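Local coordinates for cellulase CEL9M (Clostridium cellulolyticum, PDB 1IA6), which probably catalyses the endohydrolysis of beta-1,4-glucosidic linkages in cellulose, as a catalytic module of glycoside hydrolase family 9, at residues T218-A223 with S227-D232; L265-I270 with Q274-A279; L164-Y169 with A175-C180; D153-T158 with K185-M190. All blocks are in the same frame, centred on the assembly; numbering follows the deposited sequence. Where two conformers were deposited one is given.

Contact 1 of 4, residues T218-A223 with S227-D232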
loop_
_atom_site.group_PDB
_atom_site.type_symbol
_atom_site.label_atom_id
_atom_site.label_comp_id
_atom_site.label_asym_id
_atom_site.label_seq_id
_atom_site.Cartn_x
_atom_site.Cartn_y
_atom_site.Cartn_z
ATOM N N THR A 218 -12.475 3.298 -12.928
ATOM C CA THR A 218 -13.103 4.468 -12.320
ATOM C C THR A 218 -12.144 5.658 -12.294
ATOM O O THR A 218 -12.571 6.802 -12.441
ATOM C CB THR A 218 -13.614 4.199 -10.878
ATOM O OG1 THR A 218 -12.510 3.972 -9.996
ATOM C CG2 THR A 218 -14.548 2.991 -10.856
ATOM N N TRP A 219 -10.853 5.397 -12.120
ATOM C CA TRP A 219 -9.886 6.489 -12.097
ATOM C C TRP A 219 -9.665 7.061 -13.493
ATOM O O TRP A 219 -9.523 8.271 -13.657
ATOM C CB TRP A 219 -8.565 6.027 -11.473
ATOM C CG TRP A 219 -8.693 5.895 -9.990
ATOM C CD1 TRP A 219 -8.665 4.741 -9.260
ATOM C CD2 TRP A 219 -8.974 6.950 -9.063
ATOM N NE1 TRP A 219 -8.917 5.013 -7.936
ATOM C CE2 TRP A 219 -9.112 6.362 -7.788
ATOM C CE3 TRP A 219 -9.127 8.341 -9.189
ATOM C CZ2 TRP A 219 -9.397 7.114 -6.640
ATOM C CZ3 TRP A 219 -9.413 9.089 -8.048
ATOM C CH2 TRP A 219 -9.546 8.471 -6.790
ATOM N N LEU A 220 -9.647 6.199 -14.504
ATOM C CA LEU A 220 -9.470 6.685 -15.864
ATOM C C LEU A 220 -10.670 7.553 -16.234
ATOM O O LEU A 220 -10.543 8.497 -17.011
ATOM C CB LEU A 220 -9.302 5.513 -16.836
ATOM C CG LEU A 220 -7.866 4.966 -16.823
ATOM C CD1 LEU A 220 -7.799 3.610 -17.505
ATOM C CD2 LEU A 220 -6.946 5.967 -17.506
ATOM N N TYR A 221 -11.835 7.246 -15.668
ATOM C CA TYR A 221 -13.018 8.058 -15.941
ATOM C C TYR A 221 -12.834 9.436 -15.305
ATOM O O TYR A 221 -13.068 10.461 -15.936
ATOM C CB TYR A 221 -14.283 7.419 -15.366
ATOM C CG TYR A 221 -15.486 8.333 -15.476
ATOM C CD1 TYR A 221 -16.042 8.638 -16.718
ATOM C CD2 TYR A 221 -16.035 8.935 -14.343
ATOM C CE1 TYR A 221 -17.119 9.525 -16.831
ATOM C CE2 TYR A 221 -17.109 9.823 -14.442
ATOM C CZ TYR A 221 -17.645 10.112 -15.686
ATOM O OH TYR A 221 -18.705 10.986 -15.786
ATOM N N THR A 222 -12.417 9.453 -14.044
ATOM C CA THR A 222 -12.211 10.712 -13.339
ATOM C C THR A 222 -11.211 11.612 -14.072
ATOM O O THR A 222 -11.367 12.831 -14.107
ATOM C CB THR A 222 -11.702 10.466 -11.905
ATOM O OG1 THR A 222 -12.677 9.707 -11.177
ATOM C CG2 THR A 222 -11.453 11.788 -11.186
ATOM N N ALA A 223 -10.195 11.006 -14.674
ATOM C CA ALA A 223 -9.176 11.774 -15.378
ATOM C C ALA A 223 -9.539 12.178 -16.802
ATOM O O ALA A 223 -9.082 13.213 -17.279
ATOM C CB ALA A 223 -7.862 10.994 -15.393
ATOM N N SER A 227 -17.013 8.237 -20.521
ATOM C CA SER A 227 -17.978 7.277 -19.982
ATOM C C SER A 227 -17.718 5.806 -20.272
ATOM O O SER A 227 -18.151 4.941 -19.511
ATOM C CB SER A 227 -19.388 7.619 -20.481
ATOM O OG SER A 227 -19.820 8.862 -19.970
ATOM N N THR A 228 -17.036 5.514 -21.374
ATOM C CA THR A 228 -16.756 4.132 -21.739
ATOM C C THR A 228 -16.061 3.374 -20.618
ATOM O O THR A 228 -16.259 2.172 -20.460
ATOM C CB THR A 228 -15.877 4.051 -23.002
ATOM O OG1 THR A 228 -14.681 4.812 -22.800
ATOM C CG2 THR A 228 -16.627 4.601 -24.204
ATOM N N TYR A 229 -15.245 4.076 -19.837
ATOM C CA TYR A 229 -14.539 3.430 -18.738
ATOM C C TYR A 229 -15.503 2.945 -17.662
ATOM O O TYR A 229 -15.261 1.923 -17.020
ATOM C CB TYR A 229 -13.514 4.387 -18.127
ATOM C CG TYR A 229 -12.302 4.598 -19.005
ATOM C CD1 TYR A 229 -11.428 3.544 -19.280
ATOM C CD2 TYR A 229 -12.030 5.844 -19.567
ATOM C CE1 TYR A 229 -10.315 3.725 -20.091
ATOM C CE2 TYR A 229 -10.918 6.039 -20.382
ATOM C CZ TYR A 229 -10.065 4.974 -20.638
ATOM O OH TYR A 229 -8.959 5.155 -21.432
ATOM N N ILE A 230 -16.595 3.675 -17.456
ATOM C CA ILE A 230 -17.565 3.267 -16.444
ATOM C C ILE A 230 -18.371 2.086 -16.976
ATOM O O ILE A 230 -18.782 1.212 -16.217
ATOM C CB ILE A 230 -18.502 4.435 -16.049
ATOM C CG1 ILE A 230 -17.675 5.577 -15.446
ATOM C CG2 ILE A 230 -19.551 3.962 -15.044
ATOM C CD1 ILE A 230 -16.806 5.179 -14.247
ATOM N N THR A 231 -18.590 2.057 -18.286
ATOM C CA THR A 231 -19.314 0.949 -18.887
ATOM C C THR A 231 -18.481 -0.311 -18.621
ATOM O O THR A 231 -19.026 -1.354 -18.266
ATOM C CB THR A 231 -19.500 1.159 -20.410
ATOM O OG1 THR A 231 -20.280 2.341 -20.636
ATOM C CG2 THR A 231 -20.210 -0.029 -21.035
ATOM N N ASP A 232 -17.161 -0.200 -18.775
ATOM C CA ASP A 232 -16.258 -1.329 -18.526
ATOM C C ASP A 232 -16.308 -1.718 -17.052
ATOM O O ASP A 232 -16.455 -2.891 -16.708
ATOM C CB ASP A 232 -14.798 -0.970 -18.841
ATOM C CG ASP A 232 -14.501 -0.906 -20.324
ATOM O OD1 ASP A 232 -15.340 -1.345 -21.135
ATOM O OD2 ASP A 232 -13.402 -0.420 -20.673
#
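Tyr221 and Tyr229 each offer a ring face to an aliphatic group of the facing helix, and with Ile230 they have the most surface buried by the contact. Over the Tyr221 ring lies Ile230, whose CG1 sits 3.8 Å from the ring centroid and 23° off the normal, displaced toward the rim. Ile230 CD1 also packs here, 3.6 Å from Tyr221 CB. With CG anti to the backbone N, Tyr221 swings its ring out beside Ser227, whose backbone N meets the ring edge in plane, 3.9 Å from Tyr221 CE1. The second ring is met more squarely: Leu220 CB stands 3.6 Å from the Tyr229 centroid and only 3° from the normal, while Leu220 CD1 approaches Tyr229 CE1 at 3.6 Å. Helices 210-224 and 228-236 form an antiparallel helical hairpin of the family 9 alpha barrel, their local axes 8.2 Å apart at 167°. Ile270 of helix 260-271 adds to the apolar cluster at Tyr221 and Ile230, and Leu181 and Tyr188 of helix 174-193 pack on Leu220. Cohesion between the two segments therefore rests on apolar and CH-pi contacts rather than on polar pairing.

Contact 2 of 4, residues L265-I270 with Q274-A279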
loop_
_atom_site.group_PDB
_atom_site.type_symbol
_atom_site.label_atom_id
_atom_site.label_comp_id
_atom_site.label_asym_id
_atom_site.label_seq_id
_atom_site.Cartn_x
_atom_site.Cartn_y
_atom_site.Cartn_z
ATOM N N LEU A 265 -17.179 1.622 -3.752
ATOM C CA LEU A 265 -17.322 2.967 -3.205
ATOM C C LEU A 265 -17.289 4.009 -4.327
ATOM O O LEU A 265 -18.139 4.901 -4.383
ATOM C CB LEU A 265 -16.206 3.261 -2.197
ATOM C CG LEU A 265 -16.141 4.673 -1.604
ATOM C CD1 LEU A 265 -17.397 4.964 -0.798
ATOM C CD2 LEU A 265 -14.914 4.790 -0.711
ATOM N N ARG A 266 -16.315 3.892 -5.226
ATOM C CA ARG A 266 -16.199 4.847 -6.324
ATOM C C ARG A 266 -17.353 4.739 -7.318
ATOM O O ARG A 266 -17.813 5.753 -7.853
ATOM C CB ARG A 266 -14.861 4.672 -7.057
ATOM C CG ARG A 266 -13.643 4.888 -6.168
ATOM C CD ARG A 266 -12.545 5.636 -6.913
ATOM N NE ARG A 266 -12.863 7.056 -7.053
ATOM C CZ ARG A 266 -12.787 7.737 -8.193
ATOM N NH1 ARG A 266 -12.405 7.135 -9.307
ATOM N NH2 ARG A 266 -13.092 9.027 -8.216
ATOM N N LEU A 267 -17.824 3.521 -7.568
ATOM C CA LEU A 267 -18.934 3.331 -8.498
ATOM C C LEU A 267 -20.239 3.886 -7.930
ATOM O O LEU A 267 -21.095 4.364 -8.677
ATOM C CB LEU A 267 -19.090 1.847 -8.854
ATOM C CG LEU A 267 -18.110 1.351 -9.923
ATOM C CD1 LEU A 267 -18.317 -0.143 -10.174
ATOM C CD2 LEU A 267 -18.324 2.140 -11.212
ATOM N N ALA A 268 -20.392 3.831 -6.609
ATOM C CA ALA A 268 -21.593 4.368 -5.978
ATOM C C ALA A 268 -21.592 5.877 -6.180
ATOM O O ALA A 268 -22.618 6.479 -6.487
ATOM C CB ALA A 268 -21.601 4.044 -4.484
ATOM N N GLN A 269 -20.417 6.477 -6.020
ATOM C CA GLN A 269 -20.238 7.918 -6.165
ATOM C C GLN A 269 -20.449 8.383 -7.602
ATOM O O GLN A 269 -21.095 9.402 -7.849
ATOM C CB GLN A 269 -18.827 8.299 -5.707
ATOM C CG GLN A 269 -18.531 9.787 -5.704
ATOM C CD GLN A 269 -17.147 10.091 -5.161
ATOM O OE1 GLN A 269 -16.561 9.286 -4.435
ATOM N NE2 GLN A 269 -16.623 11.263 -5.498
ATOM N N ILE A 270 -19.905 7.619 -8.541
ATOM C CA ILE A 270 -19.992 7.937 -9.960
ATOM C C ILE A 270 -21.311 7.596 -10.657
ATOM O O ILE A 270 -21.787 8.369 -11.490
ATOM C CB ILE A 270 -18.836 7.245 -10.720
ATOM C CG1 ILE A 270 -17.496 7.776 -10.203
ATOM C CG2 ILE A 270 -18.959 7.477 -12.218
ATOM C CD1 ILE A 270 -16.298 7.019 -10.733
ATOM N N GLN A 274 -27.958 1.865 -6.647
ATOM C CA GLN A 274 -28.219 1.237 -5.357
ATOM C C GLN A 274 -27.382 -0.004 -5.069
ATOM O O GLN A 274 -26.983 -0.231 -3.929
ATOM C CB GLN A 274 -29.704 0.875 -5.242
ATOM C CG GLN A 274 -30.139 0.467 -3.839
ATOM C CD GLN A 274 -29.916 1.569 -2.818
ATOM O OE1 GLN A 274 -30.238 2.731 -3.067
ATOM N NE2 GLN A 274 -29.373 1.209 -1.660
ATOM N N ILE A 275 -27.119 -0.798 -6.101
ATOM C CA ILE A 275 -26.336 -2.019 -5.943
ATOM C C ILE A 275 -24.981 -1.758 -5.284
ATOM O O ILE A 275 -24.525 -2.548 -4.457
ATOM C CB ILE A 275 -26.108 -2.715 -7.303
ATOM C CG1 ILE A 275 -25.313 -4.007 -7.098
ATOM C CG2 ILE A 275 -25.386 -1.774 -8.258
ATOM C CD1 ILE A 275 -25.105 -4.811 -8.362
ATOM N N TYR A 276 -24.344 -0.648 -5.649
ATOM C CA TYR A 276 -23.039 -0.298 -5.089
ATOM C C TYR A 276 -23.190 0.277 -3.688
ATOM O O TYR A 276 -22.357 0.033 -2.816
ATOM C CB TYR A 276 -22.314 0.697 -6.003
ATOM C CG TYR A 276 -22.173 0.181 -7.414
ATOM C CD1 TYR A 276 -21.597 -1.064 -7.662
ATOM C CD2 TYR A 276 -22.670 0.906 -8.499
ATOM C CE1 TYR A 276 -21.524 -1.580 -8.948
ATOM C CE2 TYR A 276 -22.602 0.397 -9.794
ATOM C CZ TYR A 276 -22.031 -0.847 -10.008
ATOM O OH TYR A 276 -21.989 -1.376 -11.272
ATOM N N LYS A 277 -24.258 1.037 -3.465
ATOM C CA LYS A 277 -24.496 1.604 -2.144
ATOM C C LYS A 277 -24.760 0.470 -1.157
ATOM O O LYS A 277 -24.310 0.521 -0.013
ATOM C CB LYS A 277 -25.691 2.562 -2.167
ATOM C CG LYS A 277 -25.462 3.817 -2.990
ATOM C CD LYS A 277 -26.689 4.712 -2.969
ATOM C CE LYS A 277 -26.453 5.985 -3.760
ATOM N NZ LYS A 277 -27.677 6.836 -3.804
ATOM N N ASP A 278 -25.483 -0.555 -1.600
ATOM C CA ASP A 278 -25.780 -1.691 -0.733
ATOM C C ASP A 278 -24.518 -2.490 -0.411
ATOM O O ASP A 278 -24.366 -3.002 0.697
ATOM C CB ASP A 278 -26.812 -2.623 -1.379
ATOM C CG ASP A 278 -28.203 -2.010 -1.441
ATOM O OD1 ASP A 278 -28.492 -1.086 -0.652
ATOM O OD2 ASP A 278 -29.012 -2.468 -2.272
ATOM N N ALA A 279 -23.618 -2.609 -1.382
ATOM C CA ALA A 279 -22.376 -3.350 -1.168
ATOM C C ALA A 279 -21.554 -2.690 -0.065
ATOM O O ALA A 279 -21.027 -3.364 0.823
ATOM C CB ALA A 279 -21.571 -3.409 -2.460
#
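Leu267 and Tyr276 meet with their first torsions in the same well, each CG anti to its own carbonyl carbon (chi1 -80° and -56°). In Tyr276 this rotation lays the ring against the facing helix, so that Leu267 CB comes over its centre, 3.7 Å from the centroid and 11° off the normal, a CH-pi contact. Leu267 then runs on across the same ring, its extended chi2 carrying Leu267 CD1 to 3.7 Å from Tyr276 CE1. The opposite face is covered from within the tyrosine's own helix by Ile275 CG2, so the ring lies between two aliphatic groups; its OH is hydrogen-bonded to Glu234. These residues join helices 260-271 and 274-289, an antiparallel pair linked by a short turn in the helical barrel of family 9, with local axes 8.1 Å apart. Ala268 CB lies 3.7 Å from Tyr276 CB at the point where the backbones come nearest. Lys277 lies alongside, its CG 4.1 Å from Ala268 CB, with the rest of the chain fully extended. On the second helix, Gln274 NE2 donates to Asp278 OD1 at 2.7 Å, arriving from above the carboxylate plane, while the acceptor lies in the plane of the Gln274 amide.

Contact 3 of 4, residues L164-Y169 with A175-C180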
loop_
_atom_site.group_PDB
_atom_site.type_symbol
_atom_site.label_atom_id
_atom_site.label_comp_id
_atom_site.label_asym_id
_atom_site.label_seq_id
_atom_site.Cartn_x
_atom_site.Cartn_y
_atom_site.Cartn_z
ATOM N N LEU A 164 -3.658 8.282 -10.741
ATOM C CA LEU A 164 -3.719 9.128 -9.555
ATOM C C LEU A 164 -2.540 10.094 -9.554
ATOM O O LEU A 164 -2.668 11.232 -9.105
ATOM C CB LEU A 164 -3.738 8.270 -8.288
ATOM C CG LEU A 164 -5.152 7.791 -7.947
ATOM C CD1 LEU A 164 -5.118 6.578 -7.019
ATOM C CD2 LEU A 164 -5.915 8.945 -7.320
ATOM N N MET A 165 -1.394 9.657 -10.069
ATOM C CA MET A 165 -0.241 10.549 -10.119
ATOM C C MET A 165 -0.551 11.686 -11.098
ATOM O O MET A 165 -0.212 12.844 -10.846
ATOM C CB MET A 165 1.024 9.802 -10.558
ATOM C CG MET A 165 2.288 10.647 -10.429
ATOM S SD MET A 165 2.510 11.259 -8.735
ATOM C CE MET A 165 4.252 11.659 -8.727
ATOM N N TYR A 166 -1.201 11.359 -12.213
ATOM C CA TYR A 166 -1.568 12.389 -13.180
ATOM C C TYR A 166 -2.439 13.421 -12.462
ATOM O O TYR A 166 -2.210 14.625 -12.569
ATOM C CB TYR A 166 -2.356 11.784 -14.347
ATOM C CG TYR A 166 -3.167 12.798 -15.132
ATOM C CD1 TYR A 166 -2.548 13.700 -15.999
ATOM C CD2 TYR A 166 -4.553 12.878 -14.976
ATOM C CE1 TYR A 166 -3.292 14.664 -16.693
ATOM C CE2 TYR A 166 -5.309 13.838 -15.664
ATOM C CZ TYR A 166 -4.667 14.727 -16.519
ATOM O OH TYR A 166 -5.393 15.689 -17.186
ATOM N N LEU A 167 -3.426 12.937 -11.716
ATOM C CA LEU A 167 -4.340 13.816 -10.989
ATOM C C LEU A 167 -3.649 14.628 -9.898
ATOM O O LEU A 167 -3.982 15.792 -9.686
ATOM C CB LEU A 167 -5.477 12.996 -10.375
ATOM C CG LEU A 167 -6.415 12.318 -11.380
ATOM C CD1 LEU A 167 -7.313 11.310 -10.668
ATOM C CD2 LEU A 167 -7.241 13.381 -12.096
ATOM N N ASN A 168 -2.683 14.020 -9.215
ATOM C CA ASN A 168 -1.972 14.697 -8.134
ATOM C C ASN A 168 -0.758 15.521 -8.567
ATOM O O ASN A 168 -0.278 16.356 -7.805
ATOM C CB ASN A 168 -1.487 13.681 -7.082
ATOM C CG ASN A 168 -2.624 12.994 -6.344
ATOM O OD1 ASN A 168 -3.621 13.621 -6.000
ATOM N ND2 ASN A 168 -2.463 11.697 -6.076
ATOM N N TYR A 169 -0.272 15.301 -9.785
ATOM C CA TYR A 169 0.935 15.986 -10.251
ATOM C C TYR A 169 0.770 16.945 -11.433
ATOM O O TYR A 169 1.708 17.669 -11.778
ATOM C CB TYR A 169 1.977 14.923 -10.616
ATOM C CG TYR A 169 3.414 15.295 -10.324
ATOM C CD1 TYR A 169 3.843 15.531 -9.019
ATOM C CD2 TYR A 169 4.358 15.351 -11.348
ATOM C CE1 TYR A 169 5.180 15.807 -8.739
ATOM C CE2 TYR A 169 5.697 15.626 -11.079
ATOM C CZ TYR A 169 6.099 15.850 -9.773
ATOM O OH TYR A 169 7.425 16.099 -9.501
ATOM N N ALA A 175 3.739 17.739 -18.074
ATOM C CA ALA A 175 4.331 16.828 -19.048
ATOM C C ALA A 175 4.529 15.448 -18.420
ATOM O O ALA A 175 4.168 14.429 -19.012
ATOM C CB ALA A 175 5.663 17.375 -19.538
ATOM N N TYR A 176 5.101 15.417 -17.219
ATOM C CA TYR A 176 5.319 14.150 -16.532
ATOM C C TYR A 176 3.973 13.517 -16.203
ATOM O O TYR A 176 3.791 12.308 -16.352
ATOM C CB TYR A 176 6.106 14.357 -15.234
ATOM C CG TYR A 176 6.422 13.057 -14.517
ATOM C CD1 TYR A 176 7.478 12.243 -14.932
ATOM C CD2 TYR A 176 5.639 12.623 -13.447
ATOM C CE1 TYR A 176 7.746 11.024 -14.295
ATOM C CE2 TYR A 176 5.898 11.409 -12.807
ATOM C CZ TYR A 176 6.949 10.617 -13.233
ATOM O OH TYR A 176 7.209 9.423 -12.592
ATOM N N ALA A 177 3.030 14.339 -15.754
ATOM C CA ALA A 177 1.703 13.848 -15.404
ATOM C C ALA A 177 1.036 13.165 -16.593
ATOM O O ALA A 177 0.452 12.094 -16.456
ATOM C CB ALA A 177 0.836 14.996 -14.899
ATOM N N THR A 178 1.138 13.779 -17.768
ATOM C CA THR A 178 0.536 13.213 -18.966
ATOM C C THR A 178 1.236 11.921 -19.364
ATOM O O THR A 178 0.604 11.004 -19.880
ATOM C CB THR A 178 0.571 14.227 -20.125
ATOM O OG1 THR A 178 -0.264 15.344 -19.789
ATOM C CG2 THR A 178 0.069 13.592 -21.417
ATOM N N LYS A 179 2.541 11.848 -19.122
ATOM C CA LYS A 179 3.290 10.636 -19.426
ATOM C C LYS A 179 2.711 9.511 -18.567
ATOM O O LYS A 179 2.568 8.377 -19.018
ATOM C CB LYS A 179 4.776 10.835 -19.110
ATOM C CG LYS A 179 5.628 9.611 -19.382
ATOM C CD LYS A 179 7.115 9.897 -19.192
ATOM C CE LYS A 179 7.702 10.680 -20.359
ATOM N NZ LYS A 179 7.107 12.032 -20.505
ATOM N N CYS A 180 2.368 9.838 -17.325
ATOM C CA CYS A 180 1.781 8.853 -16.419
ATOM C C CYS A 180 0.411 8.398 -16.907
ATOM O O CYS A 180 0.113 7.205 -16.892
ATOM C CB CYS A 180 1.654 9.428 -15.009
ATOM S SG CYS A 180 3.230 9.542 -14.132
#
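Tyr166 presents the edge of its ring to the facing helix, where the backbone carbonyl of Ala177 lies near the ring plane, with Ala177 O 3.4 Å from Tyr166 CD1. The backbone N of Thr178 stands at the same edge. Tyr169 and Tyr176 form a second aromatic meeting, an oblique one: the centroids are 5.7 Å apart and the planes inclined at 74°, the nearest atoms being the two CD2 carbons at 3.7 Å. One face of the Tyr169 ring is covered toward its rim by Met165 CE of its own helix, while Met165 CG lies near the plane of the Tyr176 ring, at its edge. These groups lie near the turn of an antiparallel helical hairpin, in which helix 152-169 stops and helix 174-193 turns back beside it within the family 9 barrel, the local axes 7.9 Å apart at 162°. The backbones come nearest at Ala177, its CA 4.2 Å from Tyr166 CA, and Ala177 CB fits 3.8 Å from Tyr166 CD1. Met165 leaves the backbone with CG anti to N (chi1 -172°) and bends at chi2, which sets Met165 CG 4.0 Å from Cys180 SG. The Tyr176 hydroxyl is hydrogen-bonded to Thr102 of helix 91-107, the helix whose Lys99 also makes a cation-pi contact with the Tyr176 ring.

Contact 4 of 4, residues D153-T158 with K185-M190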
loop_
_atom_site.group_PDB
_atom_site.type_symbol
_atom_site.label_atom_id
_atom_site.label_comp_id
_atom_site.label_asym_id
_atom_site.label_seq_id
_atom_site.Cartn_x
_atom_site.Cartn_y
_atom_site.Cartn_z
ATOM N N ASP A 153 -4.700 -7.911 -12.613
ATOM C CA ASP A 153 -4.766 -7.250 -11.317
ATOM C C ASP A 153 -3.568 -6.326 -11.101
ATOM O O ASP A 153 -3.730 -5.179 -10.678
ATOM C CB ASP A 153 -4.888 -8.287 -10.184
ATOM C CG ASP A 153 -3.807 -9.363 -10.230
ATOM O OD1 ASP A 153 -3.180 -9.562 -11.291
ATOM O OD2 ASP A 153 -3.595 -10.027 -9.196
ATOM N N ILE A 154 -2.374 -6.820 -11.405
ATOM C CA ILE A 154 -1.160 -6.029 -11.248
ATOM C C ILE A 154 -1.175 -4.826 -12.189
ATOM O O ILE A 154 -0.892 -3.701 -11.780
ATOM C CB ILE A 154 0.089 -6.895 -11.520
ATOM C CG1 ILE A 154 0.178 -7.995 -10.458
ATOM C CG2 ILE A 154 1.355 -6.032 -11.521
ATOM C CD1 ILE A 154 1.397 -8.891 -10.586
ATOM N N LEU A 155 -1.521 -5.070 -13.449
ATOM C CA LEU A 155 -1.571 -4.011 -14.446
ATOM C C LEU A 155 -2.575 -2.930 -14.065
ATOM O O LEU A 155 -2.318 -1.743 -14.264
ATOM C CB LEU A 155 -1.934 -4.597 -15.817
ATOM C CG LEU A 155 -0.843 -5.439 -16.480
ATOM C CD1 LEU A 155 -1.399 -6.166 -17.701
ATOM C CD2 LEU A 155 0.315 -4.533 -16.872
ATOM N N SER A 156 -3.709 -3.343 -13.505
ATOM C CA SER A 156 -4.747 -2.399 -13.117
ATOM C C SER A 156 -4.360 -1.555 -11.913
ATOM O O SER A 156 -4.630 -0.358 -11.890
ATOM C CB SER A 156 -6.063 -3.133 -12.839
ATOM O OG SER A 156 -6.576 -3.700 -14.033
ATOM N N GLU A 157 -3.733 -2.162 -10.911
ATOM C CA GLU A 157 -3.332 -1.381 -9.749
ATOM C C GLU A 157 -2.257 -0.376 -10.152
ATOM O O GLU A 157 -2.239 0.754 -9.664
ATOM C CB GLU A 157 -2.819 -2.285 -8.625
ATOM C CG GLU A 157 -3.923 -3.052 -7.894
ATOM C CD GLU A 157 -5.052 -2.154 -7.415
ATOM O OE1 GLU A 157 -4.774 -1.034 -6.945
ATOM O OE2 GLU A 157 -6.225 -2.574 -7.496
ATOM N N THR A 158 -1.369 -0.787 -11.052
ATOM C CA THR A 158 -0.303 0.092 -11.520
ATOM C C THR A 158 -0.930 1.223 -12.329
ATOM O O THR A 158 -0.532 2.379 -12.211
ATOM C CB THR A 158 0.713 -0.687 -12.383
ATOM O OG1 THR A 158 1.209 -1.800 -11.627
ATOM C CG2 THR A 158 1.886 0.201 -12.772
ATOM N N LYS A 185 -3.231 4.376 -19.411
ATOM C CA LYS A 185 -4.201 3.944 -20.408
ATOM C C LYS A 185 -3.752 2.655 -21.071
ATOM O O LYS A 185 -4.562 1.763 -21.326
ATOM C CB LYS A 185 -4.389 5.018 -21.482
ATOM C CG LYS A 185 -5.155 6.243 -21.024
ATOM C CD LYS A 185 -5.221 7.272 -22.143
ATOM C CE LYS A 185 -6.001 8.506 -21.727
ATOM N NZ LYS A 185 -6.018 9.527 -22.817
ATOM N N GLU A 186 -2.456 2.563 -21.349
ATOM C CA GLU A 186 -1.907 1.379 -22.002
ATOM C C GLU A 186 -1.905 0.147 -21.105
ATOM O O GLU A 186 -2.203 -0.955 -21.562
ATOM C CB GLU A 186 -0.488 1.659 -22.494
ATOM C CG GLU A 186 -0.391 2.855 -23.426
ATOM C CD GLU A 186 1.005 3.046 -23.983
ATOM O OE1 GLU A 186 1.981 2.790 -23.244
ATOM O OE2 GLU A 186 1.127 3.464 -25.152
ATOM N N LEU A 187 -1.568 0.325 -19.832
ATOM C CA LEU A 187 -1.539 -0.803 -18.906
ATOM C C LEU A 187 -2.952 -1.340 -18.686
ATOM O O LEU A 187 -3.160 -2.548 -18.567
ATOM C CB LEU A 187 -0.915 -0.382 -17.571
ATOM C CG LEU A 187 0.557 0.040 -17.613
ATOM C CD1 LEU A 187 1.010 0.423 -16.211
ATOM C CD2 LEU A 187 1.420 -1.091 -18.152
ATOM N N TYR A 188 -3.922 -0.433 -18.640
ATOM C CA TYR A 188 -5.318 -0.821 -18.461
ATOM C C TYR A 188 -5.750 -1.626 -19.684
ATOM O O TYR A 188 -6.396 -2.664 -19.559
ATOM C CB TYR A 188 -6.202 0.419 -18.322
ATOM C CG TYR A 188 -7.684 0.117 -18.319
ATOM C CD1 TYR A 188 -8.310 -0.408 -17.188
ATOM C CD2 TYR A 188 -8.458 0.358 -19.451
ATOM C CE1 TYR A 188 -9.680 -0.682 -17.184
ATOM C CE2 TYR A 188 -9.825 0.087 -19.462
ATOM C CZ TYR A 188 -10.427 -0.431 -18.328
ATOM O OH TYR A 188 -11.775 -0.695 -18.340
ATOM N N ALA A 189 -5.377 -1.138 -20.867
ATOM C CA ALA A 189 -5.712 -1.808 -22.118
ATOM C C ALA A 189 -5.166 -3.233 -22.114
ATOM O O ALA A 189 -5.863 -4.175 -22.498
ATOM C CB ALA A 189 -5.143 -1.027 -23.299
ATOM N N MET A 190 -3.915 -3.384 -21.689
ATOM C CA MET A 190 -3.287 -4.703 -21.616
ATOM C C MET A 190 -4.071 -5.598 -20.664
ATOM O O MET A 190 -4.316 -6.772 -20.950
ATOM C CB MET A 190 -1.852 -4.592 -21.096
ATOM C CG MET A 190 -0.859 -3.959 -22.052
ATOM S SD MET A 190 0.752 -3.736 -21.242
ATOM C CE MET A 190 1.195 -5.431 -20.891
#
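Thr158, whose methyl packs against Leu187 of the facing helix, sends its hydroxyl back to Ile154 O, an oxygen gripped twice. Thr158 OG1 donates to it over 2.8 Å from above the carbonyl plane, 36° out of it, and the backbone N of Thr158 makes the ordinary helical bond from the opposite face of that plane. With OG1 turned anti to its own carbonyl carbon (chi1 -56°), the methyl is turned to the facing helix, Thr158 CG2 lying 3.6 Å from Leu187 CD1. The polar end is thus satisfied within its own helix, and the carbon side serves the contact. Helices 152-169 and 174-193 lie antiparallel here, their local axes 8.2 Å apart at 158°, as successive members of the alpha barrel that builds the family 9 catalytic module. Leu155 has the most surface covered. Its CB rests 3.6 Å from the backbone O of Leu187, and its two methyls part ways: Leu155 CD2 meets Leu187 CD2 at 3.8 Å, while Leu155 CD1 lies equally near Met190 CB. The leucine side chains cross at about a right angle, and so do those of Leu155 and Met190. Phe115 of strand 115-119 packs on Leu155, Thr158 and Leu187 alike, bringing a piece of the small sheet against this buried seam.

In the fold
Contacts 3 and 4 fasten the same two helices, 152-169 and 174-193, near the turn and further along; their centres are 15 Å apart, and contact 3 is nested inside the loop that contact 4 closes. Contact 1 is the hub. It touches contact 4 through Tyr188 OH and Asp232 OD2, 2.9 Å apart, contact 3 through Trp219 against Leu164 and Leu167, and contact 2 through Arg266, whose NH2 lies 3.1 Å from Thr222 OG1. Contacts 2 and 3 do not touch, their centres 26 Å apart. The bound calcium lies about 11 Å from the side chain of Leu155 and about 14 Å from those of Thr218 and Leu267.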